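Local atomic coordinates of teichoic acid biosynthesis protein F (Staphylococcus epidermidis, PDB entry 3L7I), a protein that is a teichoic acid biosynthesis protein of a Gram-positive bacterium, with a region belonging to the GT-B clan. Residues A[626-638]-A[691-703]. Residues are numbered along the deposited sequence; the frame is centred on the assembly and turned at random.
Sequences VMFDYGILKRPQF and IDAFYDRFCSVDN
F628, F694 and F698 form an aromatic cluster where helix 626-630 meets helix 691-698; the segment axes cross at -100°. The fold is of the GT-B kind, with two parallel sheets in the chain; strand 637-640, which follows the first helix, belongs to the six-stranded one. F628 turns its edge toward the face of F698, with ring centroids 4.9 Å apart, while R697 CG lies over the opposite face, so F698 is covered on both sides. F628 and F694 meet rim to rim, their planes 3° from parallel, neither over the face of the other. Flat, apolar phenylalanines suit this buried crossing: F698 offers its faces, F628 its edge, and F694 both, with F698 CD2 over one face. Beside them Q637 NE2 donates straight to M627 O at 3.0 Å, on a lone pair in the carbonyl plane; that oxygen also accepts from G631 N.

G631, with no side chain, lets its backbone lie against C699 SG, 3.6 Å from G631 C, with G631 CA at the edge of the F694 ring. Farther out, K634 extends its aliphatic chain across Y695, where chi1 172° sets CG anti to the backbone N and places the ring under the lysine. K634 CE sits over the ring centre and NZ stays above the same face, 4.0 Å from the centroid, a cation-pi contact. Lysine suits this exposed border: its methylenes pack on the ring.

No direct hydrogen bond joins the segments, but one water donates to F628 O at 2.7 Å and, weakly, to F698 O.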
# COMPACT_ATOMS: atom_id res chain seq x y z
N VAL A 626 -23.91 -39.70 -27.03
CA VAL A 626 -25.20 -40.27 -26.64
C VAL A 626 -25.42 -41.68 -27.17
O VAL A 626 -26.14 -42.45 -26.57
CB VAL A 626 -26.45 -39.43 -27.07
CG1 VAL A 626 -26.54 -38.15 -26.27
CG2 VAL A 626 -26.46 -39.18 -28.58
N MET A 627 -24.83 -42.02 -28.30
CA MET A 627 -25.06 -43.37 -28.80
C MET A 627 -24.63 -44.42 -27.77
O MET A 627 -25.19 -45.51 -27.71
CB MET A 627 -24.35 -43.58 -30.13
CG MET A 627 -22.89 -43.26 -30.08
SD MET A 627 -22.07 -43.86 -31.56
CE MET A 627 -20.36 -43.43 -31.20
N PHE A 628 -23.64 -44.07 -26.95
CA PHE A 628 -23.10 -45.03 -26.00
C PHE A 628 -24.06 -45.20 -24.85
O PHE A 628 -24.03 -46.21 -24.15
CB PHE A 628 -21.74 -44.59 -25.47
CG PHE A 628 -20.66 -44.52 -26.50
CD1 PHE A 628 -20.25 -45.65 -27.17
CD2 PHE A 628 -20.03 -43.33 -26.78
CE1 PHE A 628 -19.26 -45.60 -28.11
CE2 PHE A 628 -19.02 -43.27 -27.72
CZ PHE A 628 -18.64 -44.41 -28.38
N ASP A 629 -24.91 -44.20 -24.63
CA ASP A 629 -25.88 -44.27 -23.55
C ASP A 629 -27.06 -45.09 -24.01
O ASP A 629 -27.45 -46.08 -23.39
CB ASP A 629 -26.37 -42.87 -23.17
CG ASP A 629 -25.29 -42.02 -22.56
OD1 ASP A 629 -25.09 -40.89 -23.06
OD2 ASP A 629 -24.64 -42.47 -21.58
N TYR A 630 -27.64 -44.64 -25.12
CA TYR A 630 -28.86 -45.22 -25.66
C TYR A 630 -28.67 -46.72 -25.91
O TYR A 630 -29.62 -47.49 -25.82
CB TYR A 630 -29.25 -44.49 -26.94
CG TYR A 630 -30.53 -44.96 -27.51
CD1 TYR A 630 -31.73 -44.69 -26.89
CD2 TYR A 630 -30.55 -45.71 -28.67
CE1 TYR A 630 -32.94 -45.15 -27.42
CE2 TYR A 630 -31.74 -46.18 -29.22
CZ TYR A 630 -32.93 -45.89 -28.59
OH TYR A 630 -34.10 -46.35 -29.12
N GLY A 631 -27.43 -47.11 -26.16
CA GLY A 631 -27.06 -48.49 -26.44
C GLY A 631 -27.35 -49.50 -25.34
O GLY A 631 -27.42 -50.70 -25.58
N ILE A 632 -27.52 -49.02 -24.12
CA ILE A 632 -27.88 -49.91 -23.05
C ILE A 632 -29.23 -50.57 -23.37
O ILE A 632 -29.50 -51.69 -22.92
CB ILE A 632 -27.99 -49.18 -21.72
CG1 ILE A 632 -26.63 -48.56 -21.35
CG2 ILE A 632 -28.50 -50.12 -20.65
CD1 ILE A 632 -26.71 -47.51 -20.25
N LEU A 633 -30.07 -49.88 -24.14
CA LEU A 633 -31.42 -50.37 -24.42
C LEU A 633 -31.48 -51.43 -25.53
O LEU A 633 -32.52 -52.08 -25.71
CB LEU A 633 -32.38 -49.20 -24.72
CG LEU A 633 -32.60 -48.21 -23.58
CD1 LEU A 633 -33.25 -46.87 -24.07
CD2 LEU A 633 -33.39 -48.83 -22.45
N LYS A 634 -30.36 -51.61 -26.25
CA LYS A 634 -30.26 -52.58 -27.36
C LYS A 634 -31.35 -52.34 -28.40
O LYS A 634 -32.05 -53.25 -28.82
CB LYS A 634 -30.30 -54.03 -26.87
CG LYS A 634 -29.31 -54.35 -25.78
CD LYS A 634 -29.25 -55.84 -25.48
CE LYS A 634 -28.86 -56.10 -24.03
NZ LYS A 634 -28.65 -57.56 -23.75
N ARG A 635 -31.50 -51.08 -28.78
CA ARG A 635 -32.50 -50.71 -29.76
C ARG A 635 -31.78 -50.19 -30.99
O ARG A 635 -30.59 -49.91 -30.93
CB ARG A 635 -33.47 -49.66 -29.16
CG ARG A 635 -34.75 -50.23 -28.60
CD ARG A 635 -34.89 -50.16 -27.10
NE ARG A 635 -35.57 -48.93 -26.69
CZ ARG A 635 -36.27 -48.76 -25.57
NH1 ARG A 635 -36.80 -47.57 -25.32
NH2 ARG A 635 -36.45 -49.75 -24.69
N PRO A 636 -32.49 -50.09 -32.12
CA PRO A 636 -31.88 -49.63 -33.38
C PRO A 636 -31.40 -48.18 -33.29
O PRO A 636 -32.15 -47.33 -32.84
CB PRO A 636 -33.03 -49.71 -34.38
CG PRO A 636 -34.00 -50.63 -33.78
CD PRO A 636 -33.90 -50.45 -32.31
N GLN A 637 -30.17 -47.92 -33.73
CA GLN A 637 -29.72 -46.55 -33.91
C GLN A 637 -29.42 -46.35 -35.39
O GLN A 637 -29.15 -47.31 -36.11
CB GLN A 637 -28.49 -46.24 -33.06
CG GLN A 637 -28.57 -46.74 -31.63
CD GLN A 637 -27.55 -46.06 -30.73
OE1 GLN A 637 -27.11 -44.94 -30.99
NE2 GLN A 637 -27.18 -46.74 -29.64
N PHE A 638 -29.51 -45.10 -35.84
CA PHE A 638 -29.18 -44.68 -37.20
C PHE A 638 -28.20 -43.52 -37.11
O PHE A 638 -28.14 -42.82 -36.09
CB PHE A 638 -30.42 -44.22 -37.95
CG PHE A 638 -31.40 -45.31 -38.23
CD1 PHE A 638 -31.31 -46.06 -39.42
CD2 PHE A 638 -32.41 -45.62 -37.33
CE1 PHE A 638 -32.22 -47.08 -39.69
CE2 PHE A 638 -33.31 -46.64 -37.61
CZ PHE A 638 -33.21 -47.36 -38.79
N ILE A 691 -25.78 -54.52 -32.85
CA ILE A 691 -26.27 -53.95 -31.60
C ILE A 691 -25.72 -54.71 -30.40
O ILE A 691 -25.36 -54.11 -29.38
CB ILE A 691 -27.81 -53.98 -31.56
CG1 ILE A 691 -28.35 -52.95 -32.54
CG2 ILE A 691 -28.33 -53.71 -30.16
CD1 ILE A 691 -29.85 -52.80 -32.49
N ASP A 692 -25.66 -56.03 -30.52
CA ASP A 692 -25.12 -56.86 -29.45
C ASP A 692 -23.62 -56.61 -29.27
O ASP A 692 -23.15 -56.49 -28.15
CB ASP A 692 -25.42 -58.34 -29.72
CG ASP A 692 -26.91 -58.69 -29.56
OD1 ASP A 692 -27.64 -57.91 -28.90
OD2 ASP A 692 -27.36 -59.75 -30.09
N ALA A 693 -22.87 -56.51 -30.36
CA ALA A 693 -21.44 -56.25 -30.26
C ALA A 693 -21.19 -54.92 -29.54
O ALA A 693 -20.32 -54.82 -28.68
CB ALA A 693 -20.80 -56.22 -31.63
N PHE A 694 -21.98 -53.91 -29.91
CA PHE A 694 -21.87 -52.58 -29.36
C PHE A 694 -22.26 -52.59 -27.88
O PHE A 694 -21.63 -51.94 -27.06
CB PHE A 694 -22.78 -51.63 -30.14
CG PHE A 694 -22.61 -50.19 -29.80
CD1 PHE A 694 -21.70 -49.42 -30.47
CD2 PHE A 694 -23.39 -49.61 -28.82
CE1 PHE A 694 -21.54 -48.07 -30.15
CE2 PHE A 694 -23.25 -48.27 -28.50
CZ PHE A 694 -22.32 -47.50 -29.18
N TYR A 695 -23.30 -53.34 -27.54
CA TYR A 695 -23.74 -53.44 -26.15
C TYR A 695 -22.71 -54.17 -25.31
O TYR A 695 -22.57 -53.91 -24.13
CB TYR A 695 -25.08 -54.16 -26.04
CG TYR A 695 -25.49 -54.46 -24.61
CD1 TYR A 695 -26.28 -53.58 -23.90
CD2 TYR A 695 -25.08 -55.62 -23.99
CE1 TYR A 695 -26.65 -53.85 -22.60
CE2 TYR A 695 -25.44 -55.90 -22.69
CZ TYR A 695 -26.23 -55.02 -22.00
OH TYR A 695 -26.60 -55.30 -20.71
N ASP A 696 -22.00 -55.10 -25.93
CA ASP A 696 -21.00 -55.85 -25.20
C ASP A 696 -19.87 -54.91 -24.87
O ASP A 696 -19.37 -54.91 -23.75
CB ASP A 696 -20.45 -57.01 -26.05
CG ASP A 696 -21.38 -58.22 -26.06
OD1 ASP A 696 -22.36 -58.23 -25.29
OD2 ASP A 696 -21.11 -59.16 -26.85
N ARG A 697 -19.48 -54.10 -25.85
CA ARG A 697 -18.26 -53.33 -25.76
C ARG A 697 -18.37 -52.08 -24.88
O ARG A 697 -17.43 -51.73 -24.17
CB ARG A 697 -17.77 -52.94 -27.16
CG ARG A 697 -16.37 -52.38 -27.17
CD ARG A 697 -15.86 -52.02 -28.55
NE ARG A 697 -14.56 -51.36 -28.44
CZ ARG A 697 -13.91 -50.76 -29.44
NH1 ARG A 697 -14.42 -50.71 -30.66
NH2 ARG A 697 -12.73 -50.19 -29.20
N PHE A 698 -19.52 -51.41 -24.90
CA PHE A 698 -19.63 -50.12 -24.26
C PHE A 698 -20.67 -50.04 -23.15
O PHE A 698 -20.62 -49.13 -22.33
CB PHE A 698 -19.92 -49.04 -25.29
CG PHE A 698 -18.97 -49.05 -26.44
CD1 PHE A 698 -17.71 -48.51 -26.31
CD2 PHE A 698 -19.33 -49.61 -27.66
CE1 PHE A 698 -16.82 -48.53 -27.38
CE2 PHE A 698 -18.46 -49.62 -28.72
CZ PHE A 698 -17.20 -49.08 -28.59
N CYS A 699 -21.61 -50.98 -23.11
CA CYS A 699 -22.73 -50.81 -22.19
C CYS A 699 -22.89 -51.93 -21.18
O CYS A 699 -23.80 -51.90 -20.36
CB CYS A 699 -24.04 -50.65 -22.95
SG CYS A 699 -23.85 -49.83 -24.54
N SER A 700 -22.00 -52.91 -21.25
CA SER A 700 -22.13 -54.12 -20.45
C SER A 700 -21.95 -53.84 -18.96
O SER A 700 -22.44 -54.57 -18.12
CB SER A 700 -21.10 -55.16 -20.90
OG SER A 700 -19.78 -54.73 -20.58
N VAL A 701 -21.23 -52.77 -18.65
CA VAL A 701 -20.85 -52.48 -17.28
C VAL A 701 -22.01 -52.02 -16.41
O VAL A 701 -22.01 -52.31 -15.22
CB VAL A 701 -19.72 -51.44 -17.21
CG1 VAL A 701 -19.48 -50.98 -15.77
CG2 VAL A 701 -18.45 -52.01 -17.83
N ASP A 702 -23.01 -51.35 -16.98
CA ASP A 702 -24.09 -50.72 -16.20
C ASP A 702 -24.99 -51.69 -15.37
O ASP A 702 -25.81 -52.44 -15.89
CB ASP A 702 -24.90 -49.72 -17.07
CG ASP A 702 -24.25 -48.30 -17.13
OD1 ASP A 702 -24.01 -47.71 -16.05
OD2 ASP A 702 -23.98 -47.76 -18.24
N ASN A 703 -24.77 -51.66 -14.05
CA ASN A 703 -25.46 -52.46 -13.04
C ASN A 703 -26.87 -51.99 -12.80
O ASN A 703 -27.69 -52.71 -12.24
CB ASN A 703 -24.74 -52.25 -11.70
CG ASN A 703 -24.04 -53.49 -11.21
OD1 ASN A 703 -23.95 -54.49 -11.92
ND2 ASN A 703 -23.54 -53.44 -9.97
O HOH W 1 -22.54 -46.35 -21.85